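Local coordinates for protein phosphomethylpyrimidine kinase (Pyrococcus furiosus, PDB 2PB9) that probably makes thiamine phosphate by joining a thiazole phosphate to hydroxymethylpyrimidine diphosphate, using the ThiN-family C-terminal domain of a kinase-synthase fusion, at residues 6-11 with 35-40; 116-121 with 148-153; 122-127 with 136-141. All blocks are in the same frame, centred on the assembly; numbering follows the deposited sequence.

Contact 1 of 3, residues 6-11 with 35-40; sequences WRIYEE and FVYSLP
Ile-8 and Tyr-37 centre a buried, largely apolar helix-on-sheet contact, where the N-terminal part of helix 5-21 lies against strand 35-38 of the mixed sheet in this ThiN domain. The axes of helix 6-11 and strand 35-38 approach to 8.9 Å, and their directions differ by 163°, so the two elements run nearly antiparallel. Ile-8 and Tyr-37 are the nearest pair of the backbones, with CA atoms 6.6 Å apart.

Ile-8 works with both of its branches. Its CG1 sits beside the backbone N (chi1 -59°), which sends CG2 to the tyrosine and the CG1 arm toward Leu-39. CG2 comes obliquely to the Tyr-37 ring, 3.6 Å from its CD2. At the other end Ile-8 CD1 reaches CD2 of Leu-39 at 3.3 Å, the two side chains crossing at about a right angle. Three residues along the helix, Glu-11 brings OE2 to 3.7 Å from Tyr-37 CE2, its carboxylate plane only 9° from that of the ring.

Leu-12 and Pro-176 also pack on Tyr-37, while Ser-38 points away from the helix and touches helix 77-86. The backbones of Tyr-37 and Ala-51 are hydrogen-bonded within the sheet. Because no hydrogen bond links the two segments, the helix is seated here by the fit of Ile-8 between aromatic and aliphatic neighbours, to which Glu-11 adds a polar group beside the ring but no hydrogen bond.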
loop_
_atom_site.group_PDB
_atom_site.type_symbol
_atom_site.label_atom_id
_atom_site.label_comp_id
_atom_site.label_asym_id
_atom_site.label_seq_id
_atom_site.Cartn_x
_atom_site.Cartn_y
_atom_site.Cartn_z
ATOM N N TRP A 6 -31.835 -29.444 -4.302
ATOM C CA TRP A 6 -31.978 -29.541 -5.743
ATOM C C TRP A 6 -32.339 -28.203 -6.382
ATOM O O TRP A 6 -31.770 -27.808 -7.402
ATOM C CB TRP A 6 -33.028 -30.574 -6.134
ATOM C CG TRP A 6 -33.205 -30.635 -7.614
ATOM C CD1 TRP A 6 -34.271 -30.181 -8.328
ATOM C CD2 TRP A 6 -32.258 -31.128 -8.571
ATOM N NE1 TRP A 6 -34.048 -30.358 -9.672
ATOM C CE2 TRP A 6 -32.821 -30.939 -9.849
ATOM C CE3 TRP A 6 -30.985 -31.708 -8.471
ATOM C CZ2 TRP A 6 -32.163 -31.311 -11.023
ATOM C CZ3 TRP A 6 -30.322 -32.077 -9.651
ATOM C CH2 TRP A 6 -30.917 -31.876 -10.905
ATOM N N ARG A 7 -33.295 -27.506 -5.782
ATOM C CA ARG A 7 -33.731 -26.214 -6.297
ATOM C C ARG A 7 -32.568 -25.227 -6.332
ATOM O O ARG A 7 -32.437 -24.437 -7.269
ATOM C CB ARG A 7 -34.861 -25.668 -5.424
ATOM C CG ARG A 7 -35.370 -24.295 -5.848
ATOM C CD ARG A 7 -36.476 -23.832 -4.920
ATOM N NE ARG A 7 -37.488 -24.878 -4.801
ATOM C CZ ARG A 7 -38.401 -24.956 -3.836
ATOM N NH1 ARG A 7 -38.456 -24.039 -2.871
ATOM N NH2 ARG A 7 -39.255 -25.972 -3.832
ATOM N N ILE A 8 -31.732 -25.287 -5.301
ATOM C CA ILE A 8 -30.565 -24.424 -5.187
ATOM C C ILE A 8 -29.577 -24.755 -6.297
ATOM O O ILE A 8 -29.094 -23.865 -6.991
ATOM C CB ILE A 8 -29.855 -24.613 -3.821
ATOM C CG1 ILE A 8 -30.816 -24.296 -2.678
ATOM C CG2 ILE A 8 -28.636 -23.709 -3.727
ATOM C CD1 ILE A 8 -30.184 -24.401 -1.315
ATOM N N TYR A 9 -29.280 -26.041 -6.456
ATOM C CA TYR A 9 -28.353 -26.504 -7.486
ATOM C C TYR A 9 -28.837 -26.174 -8.910
ATOM O O TYR A 9 -28.030 -25.854 -9.788
ATOM C CB TYR A 9 -28.149 -28.013 -7.354
ATOM C CG TYR A 9 -27.435 -28.639 -8.534
ATOM C CD1 TYR A 9 -26.035 -28.585 -8.652
ATOM C CD2 TYR A 9 -28.158 -29.277 -9.543
ATOM C CE1 TYR A 9 -25.383 -29.154 -9.751
ATOM C CE2 TYR A 9 -27.521 -29.838 -10.634
ATOM C CZ TYR A 9 -26.142 -29.778 -10.735
ATOM O OH TYR A 9 -25.532 -30.347 -11.826
ATOM N N GLU A 10 -30.148 -26.252 -9.131
ATOM C CA GLU A 10 -30.721 -25.980 -10.443
ATOM C C GLU A 10 -30.729 -24.516 -10.811
ATOM O O GLU A 10 -30.274 -24.137 -11.886
ATOM C CB GLU A 10 -32.148 -26.503 -10.508
ATOM C CG GLU A 10 -32.222 -27.981 -10.734
ATOM C CD GLU A 10 -31.810 -28.350 -12.144
ATOM O OE1 GLU A 10 -32.616 -28.093 -13.070
ATOM O OE2 GLU A 10 -30.683 -28.881 -12.322
ATOM N N GLU A 11 -31.263 -23.694 -9.913
ATOM C CA GLU A 11 -31.349 -22.264 -10.149
ATOM C C GLU A 11 -29.984 -21.614 -10.368
ATOM O O GLU A 11 -29.836 -20.733 -11.221
ATOM C CB GLU A 11 -32.093 -21.591 -8.990
ATOM C CG GLU A 11 -33.573 -21.953 -8.961
ATOM C CD GLU A 11 -34.438 -20.965 -8.182
ATOM O OE1 GLU A 11 -35.677 -21.009 -8.375
ATOM O OE2 GLU A 11 -33.901 -20.158 -7.384
ATOM N N PHE A 35 -20.124 -17.455 -8.349
ATOM C CA PHE A 35 -21.526 -17.108 -8.208
ATOM C C PHE A 35 -22.068 -18.107 -7.184
ATOM O O PHE A 35 -21.968 -19.325 -7.380
ATOM C CB PHE A 35 -22.186 -17.273 -9.583
ATOM C CG PHE A 35 -23.533 -16.626 -9.714
ATOM C CD1 PHE A 35 -24.173 -16.599 -10.955
ATOM C CD2 PHE A 35 -24.186 -16.081 -8.612
ATOM C CE1 PHE A 35 -25.449 -16.043 -11.101
ATOM C CE2 PHE A 35 -25.463 -15.521 -8.741
ATOM C CZ PHE A 35 -26.095 -15.505 -9.991
ATOM N N VAL A 36 -22.619 -17.605 -6.083
ATOM C CA VAL A 36 -23.119 -18.507 -5.051
ATOM C C VAL A 36 -24.583 -18.379 -4.690
ATOM O O VAL A 36 -25.234 -17.368 -4.964
ATOM C CB VAL A 36 -22.315 -18.386 -3.724
ATOM C CG1 VAL A 36 -20.858 -18.644 -3.984
ATOM C CG2 VAL A 36 -22.533 -17.013 -3.085
ATOM N N TYR A 37 -25.082 -19.437 -4.065
ATOM C CA TYR A 37 -26.457 -19.509 -3.609
ATOM C C TYR A 37 -26.436 -20.383 -2.361
ATOM O O TYR A 37 -26.168 -21.584 -2.419
ATOM C CB TYR A 37 -27.340 -20.112 -4.689
ATOM C CG TYR A 37 -28.820 -19.956 -4.432
ATOM C CD1 TYR A 37 -29.295 -19.096 -3.438
ATOM C CD2 TYR A 37 -29.753 -20.659 -5.203
ATOM C CE1 TYR A 37 -30.658 -18.940 -3.216
ATOM C CE2 TYR A 37 -31.115 -20.507 -4.993
ATOM C CZ TYR A 37 -31.558 -19.651 -4.000
ATOM O OH TYR A 37 -32.905 -19.507 -3.811
ATOM N N SER A 38 -26.707 -19.751 -1.229
ATOM C CA SER A 38 -26.679 -20.418 0.058
ATOM C C SER A 38 -27.971 -21.111 0.454
ATOM O O SER A 38 -29.026 -20.890 -0.143
ATOM C CB SER A 38 -26.314 -19.391 1.134
ATOM O OG SER A 38 -26.500 -19.920 2.425
ATOM N N LEU A 39 -27.862 -21.975 1.461
ATOM C CA LEU A 39 -29.024 -22.658 2.009
ATOM C C LEU A 39 -29.592 -21.601 2.932
ATOM O O LEU A 39 -28.873 -20.713 3.388
ATOM C CB LEU A 39 -28.623 -23.880 2.846
ATOM C CG LEU A 39 -28.233 -25.187 2.155
ATOM C CD1 LEU A 39 -27.585 -26.108 3.160
ATOM C CD2 LEU A 39 -29.462 -25.831 1.538
ATOM N N PRO A 40 -30.881 -21.701 3.187
ATOM C CA PRO A 40 -31.543 -20.753 4.085
ATOM C C PRO A 40 -31.166 -20.972 5.557
ATOM O O PRO A 40 -30.729 -22.072 5.898
ATOM C CB PRO A 40 -33.028 -21.108 3.955
ATOM C CG PRO A 40 -33.038 -22.555 3.652
ATOM C CD PRO A 40 -31.760 -22.831 2.912
#

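Contact 2 of 3, residues 116-121 with 148-153; sequences GFKVSF and KRIKER
Lys-118 faces Arg-153 with CA atoms 6.4 Å apart, and Ser-120 faces Ile-150 at 6.6 Å between CA atoms, so the two backbones pass each other in opposite directions. Ile-150 is the first residue to leave helical geometry after helix 138-149. The chain then turns into strand 154-159, which runs parallel to strand 118-121 and is paired with it through backbone bonds of Lys-118 with Asp-155 and Ser-120 with Ile-156. The end of the helix and the loop after it thus pack on the first strand of a beta-alpha-beta crossover.

In the middle, Ile-150 reaches out with CD1, which lies 3.6 Å from Lys-118 CB and also touches Ser-120 CB. The Ser-120 hydroxyl rests against the aliphatic CB and CG of Arg-149, its hydrogen bond going to the carbonyl of Ala-146.

At one end Lys-118 NZ forms a salt bridge of 3.3 Å with Glu-152 OE1, which it meets on the anti side, 28° out of the carboxylate plane. The bend at chi2 (63°) turns the lysine chain along Glu-152, with Lys-118 CD 3.6 Å from Glu-152 CB. With a serine in place of Lys-118, the Glu-152 carboxylate would probably lose its counter-charge, and its CB the methylene chain lying on it.

At the other end the Arg-149 guanidinium turns a face to CE1 at the rim of the Phe-121 ring, 3.4 Å from NH1, the planes 33° apart. Arg-149 NH2 also gives Phe-121 O a weak hydrogen bond of 2.9 Å, and NE of the same arginine gives that oxygen a second weak one. Ion pair and arginine thus flank a small apolar centre. Since both donors meet the one carbonyl oxygen at poor angles, the arginine is probably placed as much by its offset packing on the ring as by those bonds.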
loop_
_atom_site.group_PDB
_atom_site.type_symbol
_atom_site.label_atom_id
_atom_site.label_comp_id
_atom_site.label_asym_id
_atom_site.label_seq_id
_atom_site.Cartn_x
_atom_site.Cartn_y
_atom_site.Cartn_z
ATOM N N GLY A 116 -32.811 2.811 -8.888
ATOM C CA GLY A 116 -32.949 3.060 -7.463
ATOM C C GLY A 116 -32.614 1.978 -6.454
ATOM O O GLY A 116 -33.509 1.288 -5.964
ATOM N N PHE A 117 -31.329 1.820 -6.145
ATOM C CA PHE A 117 -30.893 0.854 -5.144
ATOM C C PHE A 117 -29.519 1.207 -4.578
ATOM O O PHE A 117 -28.660 1.746 -5.272
ATOM C CB PHE A 117 -30.933 -0.590 -5.679
ATOM C CG PHE A 117 -30.206 -0.800 -6.972
ATOM C CD1 PHE A 117 -28.821 -0.731 -7.032
ATOM C CD2 PHE A 117 -30.918 -1.110 -8.131
ATOM C CE1 PHE A 117 -28.151 -0.970 -8.232
ATOM C CE2 PHE A 117 -30.262 -1.349 -9.335
ATOM C CZ PHE A 117 -28.876 -1.281 -9.387
ATOM N N LYS A 118 -29.336 0.896 -3.299
ATOM C CA LYS A 118 -28.118 1.218 -2.568
ATOM C C LYS A 118 -26.824 0.460 -2.846
ATOM O O LYS A 118 -26.811 -0.716 -3.186
ATOM C CB LYS A 118 -28.406 1.163 -1.065
ATOM C CG LYS A 118 -29.208 2.343 -0.516
ATOM C CD LYS A 118 -30.612 2.440 -1.111
ATOM C CE LYS A 118 -30.703 3.584 -2.106
ATOM N NZ LYS A 118 -30.345 4.874 -1.450
ATOM N N VAL A 119 -25.727 1.180 -2.667
ATOM C CA VAL A 119 -24.385 0.664 -2.858
ATOM C C VAL A 119 -23.535 1.190 -1.709
ATOM O O VAL A 119 -23.485 2.383 -1.471
ATOM C CB VAL A 119 -23.791 1.144 -4.218
ATOM C CG1 VAL A 119 -24.509 2.395 -4.681
ATOM C CG2 VAL A 119 -22.300 1.437 -4.079
ATOM N N SER A 120 -22.895 0.295 -0.970
ATOM C CA SER A 120 -22.046 0.719 0.128
ATOM C C SER A 120 -20.660 0.154 -0.138
ATOM O O SER A 120 -20.414 -0.437 -1.193
ATOM C CB SER A 120 -22.594 0.211 1.455
ATOM O OG SER A 120 -21.991 0.894 2.544
ATOM N N PHE A 121 -19.746 0.328 0.805
ATOM C CA PHE A 121 -18.393 -0.167 0.601
ATOM C C PHE A 121 -17.688 -0.256 1.927
ATOM O O PHE A 121 -18.236 0.112 2.964
ATOM C CB PHE A 121 -17.608 0.798 -0.303
ATOM C CG PHE A 121 -17.370 2.153 0.323
ATOM C CD1 PHE A 121 -16.339 2.344 1.248
ATOM C CD2 PHE A 121 -18.218 3.228 0.038
ATOM C CE1 PHE A 121 -16.153 3.584 1.888
ATOM C CE2 PHE A 121 -18.044 4.476 0.673
ATOM C CZ PHE A 121 -17.009 4.651 1.600
ATOM N N LYS A 148 -23.476 -1.448 7.808
ATOM C CA LYS A 148 -23.779 -0.468 8.841
ATOM C C LYS A 148 -23.503 0.952 8.367
ATOM O O LYS A 148 -23.996 1.911 8.951
ATOM C CB LYS A 148 -22.969 -0.768 10.099
ATOM C CG LYS A 148 -23.357 -2.069 10.774
ATOM C CD LYS A 148 -22.533 -2.296 12.026
ATOM C CE LYS A 148 -22.977 -3.539 12.774
ATOM N NZ LYS A 148 -22.130 -3.737 13.982
ATOM N N ARG A 149 -22.707 1.074 7.308
ATOM C CA ARG A 149 -22.354 2.365 6.710
ATOM C C ARG A 149 -23.634 3.145 6.354
ATOM O O ARG A 149 -23.874 4.224 6.889
ATOM C CB ARG A 149 -21.498 2.114 5.460
ATOM C CG ARG A 149 -21.153 3.326 4.611
ATOM C CD ARG A 149 -19.705 3.758 4.792
ATOM N NE ARG A 149 -18.777 2.633 4.731
ATOM C CZ ARG A 149 -17.458 2.724 4.909
ATOM N NH1 ARG A 149 -16.888 3.900 5.158
ATOM N NH2 ARG A 149 -16.706 1.629 4.861
ATOM N N ILE A 150 -24.458 2.588 5.468
ATOM C CA ILE A 150 -25.702 3.229 5.052
ATOM C C ILE A 150 -26.880 2.769 5.898
ATOM O O ILE A 150 -26.749 1.855 6.709
ATOM C CB ILE A 150 -26.022 2.923 3.579
ATOM C CG1 ILE A 150 -26.119 1.410 3.365
ATOM C CG2 ILE A 150 -24.951 3.517 2.692
ATOM C CD1 ILE A 150 -26.411 1.017 1.941
ATOM N N LYS A 151 -28.035 3.397 5.704
ATOM C CA LYS A 151 -29.219 3.029 6.473
ATOM C C LYS A 151 -30.003 1.923 5.773
ATOM O O LYS A 151 -30.565 1.043 6.419
ATOM C CB LYS A 151 -30.107 4.250 6.694
ATOM N N GLU A 152 -30.035 1.959 4.449
ATOM C CA GLU A 152 -30.769 0.945 3.706
ATOM C C GLU A 152 -29.914 -0.301 3.483
ATOM O O GLU A 152 -28.803 -0.417 4.011
ATOM C CB GLU A 152 -31.221 1.501 2.350
ATOM C CG GLU A 152 -31.809 2.904 2.403
ATOM C CD GLU A 152 -30.754 3.966 2.674
ATOM O OE1 GLU A 152 -29.977 4.290 1.748
ATOM O OE2 GLU A 152 -30.692 4.469 3.817
ATOM N N ARG A 153 -30.447 -1.235 2.703
ATOM C CA ARG A 153 -29.735 -2.463 2.384
ATOM C C ARG A 153 -28.933 -2.270 1.099
ATOM O O ARG A 153 -29.477 -1.929 0.048
ATOM C CB ARG A 153 -30.709 -3.628 2.193
ATOM C CG ARG A 153 -30.024 -4.940 1.835
ATOM C CD ARG A 153 -31.026 -6.034 1.490
ATOM N NE ARG A 153 -31.840 -5.671 0.341
ATOM C CZ ARG A 153 -31.343 -5.433 -0.867
ATOM N NH1 ARG A 153 -30.035 -5.524 -1.080
ATOM N NH2 ARG A 153 -32.151 -5.089 -1.862
#

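Contact 3 of 3, residues 122-127 with 136-141; sequences YDRREE and GATIPW
Thr-138 OG1 donates a 2.6 Å hydrogen bond to Glu-127 OE2, which accepts it through its syn lone pair. The bond ties the loop after strand 118-121 to helix 138-149, both parts of the beta-alpha-beta crossover that leads to the parallel strand 154-159. Glu-127 is buried, and its extended chain carries the carboxylate to the threonine hydroxyl, which satisfies OE2; Thr-138 CG2 meanwhile lies 4.0 Å from Arg-124 NE.

The Trp-141 indole packs against the loop. With CG anti to the backbone N (chi1 173°), it extends to Glu-127, whose CB makes a CH-pi contact 3.9 Å from the centroid of the six-membered ring. That CB stands 12° off the ring normal, which places it over the face. Tyr-122 CD1 approaches Trp-141 CZ3 obliquely at 4.1 Å.

The loop also serves the assembly, since Asp-123 OD1 forms a salt bridge with Arg-125 NH2 of the second subunit; the return pair, from Arg-125 to Asp-123 of that subunit, is less certain. Asp-123 O accepts the backbone N-H of Glu-126 and lies near the indole plane at its edge, 3.3 Å from Trp-141 CH2.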
loop_
_atom_site.group_PDB
_atom_site.type_symbol
_atom_site.label_atom_id
_atom_site.label_comp_id
_atom_site.label_asym_id
_atom_site.label_seq_id
_atom_site.Cartn_x
_atom_site.Cartn_y
_atom_site.Cartn_z
ATOM N N TYR A 122 -16.459 -0.749 1.876
ATOM C CA TYR A 122 -15.622 -0.845 3.057
ATOM C C TYR A 122 -14.185 -0.676 2.602
ATOM O O TYR A 122 -13.840 -1.032 1.478
ATOM C CB TYR A 122 -15.835 -2.181 3.778
ATOM C CG TYR A 122 -15.371 -3.421 3.049
ATOM C CD1 TYR A 122 -14.016 -3.680 2.872
ATOM C CD2 TYR A 122 -16.287 -4.388 2.628
ATOM C CE1 TYR A 122 -13.582 -4.875 2.308
ATOM C CE2 TYR A 122 -15.857 -5.591 2.065
ATOM C CZ TYR A 122 -14.503 -5.828 1.914
ATOM O OH TYR A 122 -14.055 -7.029 1.421
ATOM N N ASP A 123 -13.362 -0.098 3.468
ATOM C CA ASP A 123 -11.964 0.134 3.155
ATOM C C ASP A 123 -11.123 -0.563 4.204
ATOM O O ASP A 123 -11.222 -0.259 5.388
ATOM C CB ASP A 123 -11.678 1.640 3.138
ATOM C CG ASP A 123 -10.229 1.961 2.820
ATOM O OD1 ASP A 123 -9.528 1.112 2.231
ATOM O OD2 ASP A 123 -9.790 3.077 3.151
ATOM N N ARG A 124 -10.302 -1.505 3.757
ATOM C CA ARG A 124 -9.445 -2.269 4.645
ATOM C C ARG A 124 -8.439 -1.391 5.384
ATOM O O ARG A 124 -7.872 -1.807 6.404
ATOM C CB ARG A 124 -8.719 -3.357 3.846
ATOM C CG ARG A 124 -9.634 -4.474 3.386
ATOM C CD ARG A 124 -9.007 -5.358 2.311
ATOM N NE ARG A 124 -9.875 -6.499 2.018
ATOM C CZ ARG A 124 -9.756 -7.308 0.967
ATOM N NH1 ARG A 124 -8.791 -7.120 0.067
ATOM N NH2 ARG A 124 -10.620 -8.309 0.818
ATOM N N ARG A 125 -8.210 -0.184 4.876
ATOM C CA ARG A 125 -7.273 0.716 5.529
ATOM C C ARG A 125 -7.856 1.210 6.845
ATOM O O ARG A 125 -7.127 1.637 7.740
ATOM C CB ARG A 125 -6.931 1.900 4.621
ATOM C CG ARG A 125 -5.757 1.637 3.700
ATOM C CD ARG A 125 -5.433 2.863 2.867
ATOM N NE ARG A 125 -6.624 3.327 2.170
ATOM C CZ ARG A 125 -6.652 4.306 1.271
ATOM N NH1 ARG A 125 -5.541 4.957 0.939
ATOM N NH2 ARG A 125 -7.803 4.629 0.694
ATOM N N GLU A 126 -9.176 1.136 6.967
ATOM C CA GLU A 126 -9.840 1.582 8.187
ATOM C C GLU A 126 -10.124 0.388 9.103
ATOM O O GLU A 126 -10.891 0.485 10.065
ATOM C CB GLU A 126 -11.135 2.317 7.824
ATOM C CG GLU A 126 -10.931 3.360 6.720
ATOM C CD GLU A 126 -12.126 4.273 6.517
ATOM O OE1 GLU A 126 -12.410 5.094 7.412
ATOM O OE2 GLU A 126 -12.782 4.174 5.459
ATOM N N GLU A 127 -9.472 -0.732 8.803
ATOM C CA GLU A 127 -9.646 -1.955 9.568
ATOM C C GLU A 127 -8.745 -2.077 10.797
ATOM O O GLU A 127 -7.531 -1.889 10.731
ATOM C CB GLU A 127 -9.450 -3.164 8.649
ATOM C CG GLU A 127 -9.385 -4.516 9.347
ATOM C CD GLU A 127 -9.295 -5.699 8.365
ATOM O OE1 GLU A 127 -8.777 -5.519 7.229
ATOM O OE2 GLU A 127 -9.724 -6.823 8.735
ATOM N N GLY A 136 -9.569 -14.866 8.442
ATOM C CA GLY A 136 -10.954 -15.006 8.023
ATOM C C GLY A 136 -11.952 -14.042 8.632
ATOM O O GLY A 136 -13.145 -14.116 8.327
ATOM N N ALA A 137 -11.472 -13.140 9.482
ATOM C CA ALA A 137 -12.335 -12.169 10.145
ATOM C C ALA A 137 -12.550 -10.901 9.321
ATOM O O ALA A 137 -13.472 -10.131 9.589
ATOM C CB ALA A 137 -11.749 -11.814 11.503
ATOM N N THR A 138 -11.703 -10.707 8.314
ATOM C CA THR A 138 -11.758 -9.539 7.432
ATOM C C THR A 138 -12.955 -9.460 6.486
ATOM O O THR A 138 -13.560 -8.395 6.343
ATOM C CB THR A 138 -10.479 -9.429 6.569
ATOM O OG1 THR A 138 -9.377 -9.038 7.393
ATOM C CG2 THR A 138 -10.669 -8.403 5.469
ATOM N N ILE A 139 -13.289 -10.561 5.820
ATOM C CA ILE A 139 -14.420 -10.518 4.907
ATOM C C ILE A 139 -15.680 -10.146 5.682
ATOM O O ILE A 139 -16.414 -9.234 5.290
ATOM C CB ILE A 139 -14.609 -11.852 4.172
ATOM C CG1 ILE A 139 -13.330 -12.169 3.383
ATOM C CG2 ILE A 139 -15.803 -11.762 3.230
ATOM C CD1 ILE A 139 -13.353 -13.476 2.614
ATOM N N PRO A 140 -15.947 -10.842 6.799
ATOM C CA PRO A 140 -17.149 -10.488 7.559
ATOM C C PRO A 140 -17.078 -9.047 8.066
ATOM O O PRO A 140 -18.077 -8.329 8.038
ATOM C CB PRO A 140 -17.179 -11.531 8.675
ATOM C CG PRO A 140 -15.750 -11.990 8.778
ATOM C CD PRO A 140 -15.299 -12.039 7.355
ATOM N N TRP A 141 -15.900 -8.619 8.514
ATOM C CA TRP A 141 -15.728 -7.249 8.983
ATOM C C TRP A 141 -16.157 -6.269 7.890
ATOM O O TRP A 141 -16.899 -5.310 8.140
ATOM C CB TRP A 141 -14.270 -6.960 9.322
ATOM C CG TRP A 141 -14.054 -5.511 9.650
ATOM C CD1 TRP A 141 -14.251 -4.910 10.860
ATOM C CD2 TRP A 141 -13.659 -4.466 8.743
ATOM N NE1 TRP A 141 -14.005 -3.562 10.763
ATOM C CE2 TRP A 141 -13.640 -3.262 9.478
ATOM C CE3 TRP A 141 -13.323 -4.433 7.381
ATOM C CZ2 TRP A 141 -13.295 -2.031 8.899
ATOM C CZ3 TRP A 141 -12.980 -3.204 6.802
ATOM C CH2 TRP A 141 -12.970 -2.021 7.566
#

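Overall arrangement
Contact 1 comes first along the chain and is complete before the other two begin; contact 3 falls within the stretch of chain that contact 2 brings together. Contacts 1 and 2 reach the same mixed sheet, at strands 35-38 and 118-121, with centres about 25 Å apart. Contact 3 lies across the chain's centre from contact 1, about 26 Å between centres. Contacts 2 and 3 share helix 138-149 and touch through Arg-149 NH2, 3.2 Å from Tyr-122 CA, although their centres are about 17 Å apart. Contact 1 thus seats the N-terminal helix, while the other two lie within one crossover at an edge strand of this chain's sheet, whose loop joins another subunit.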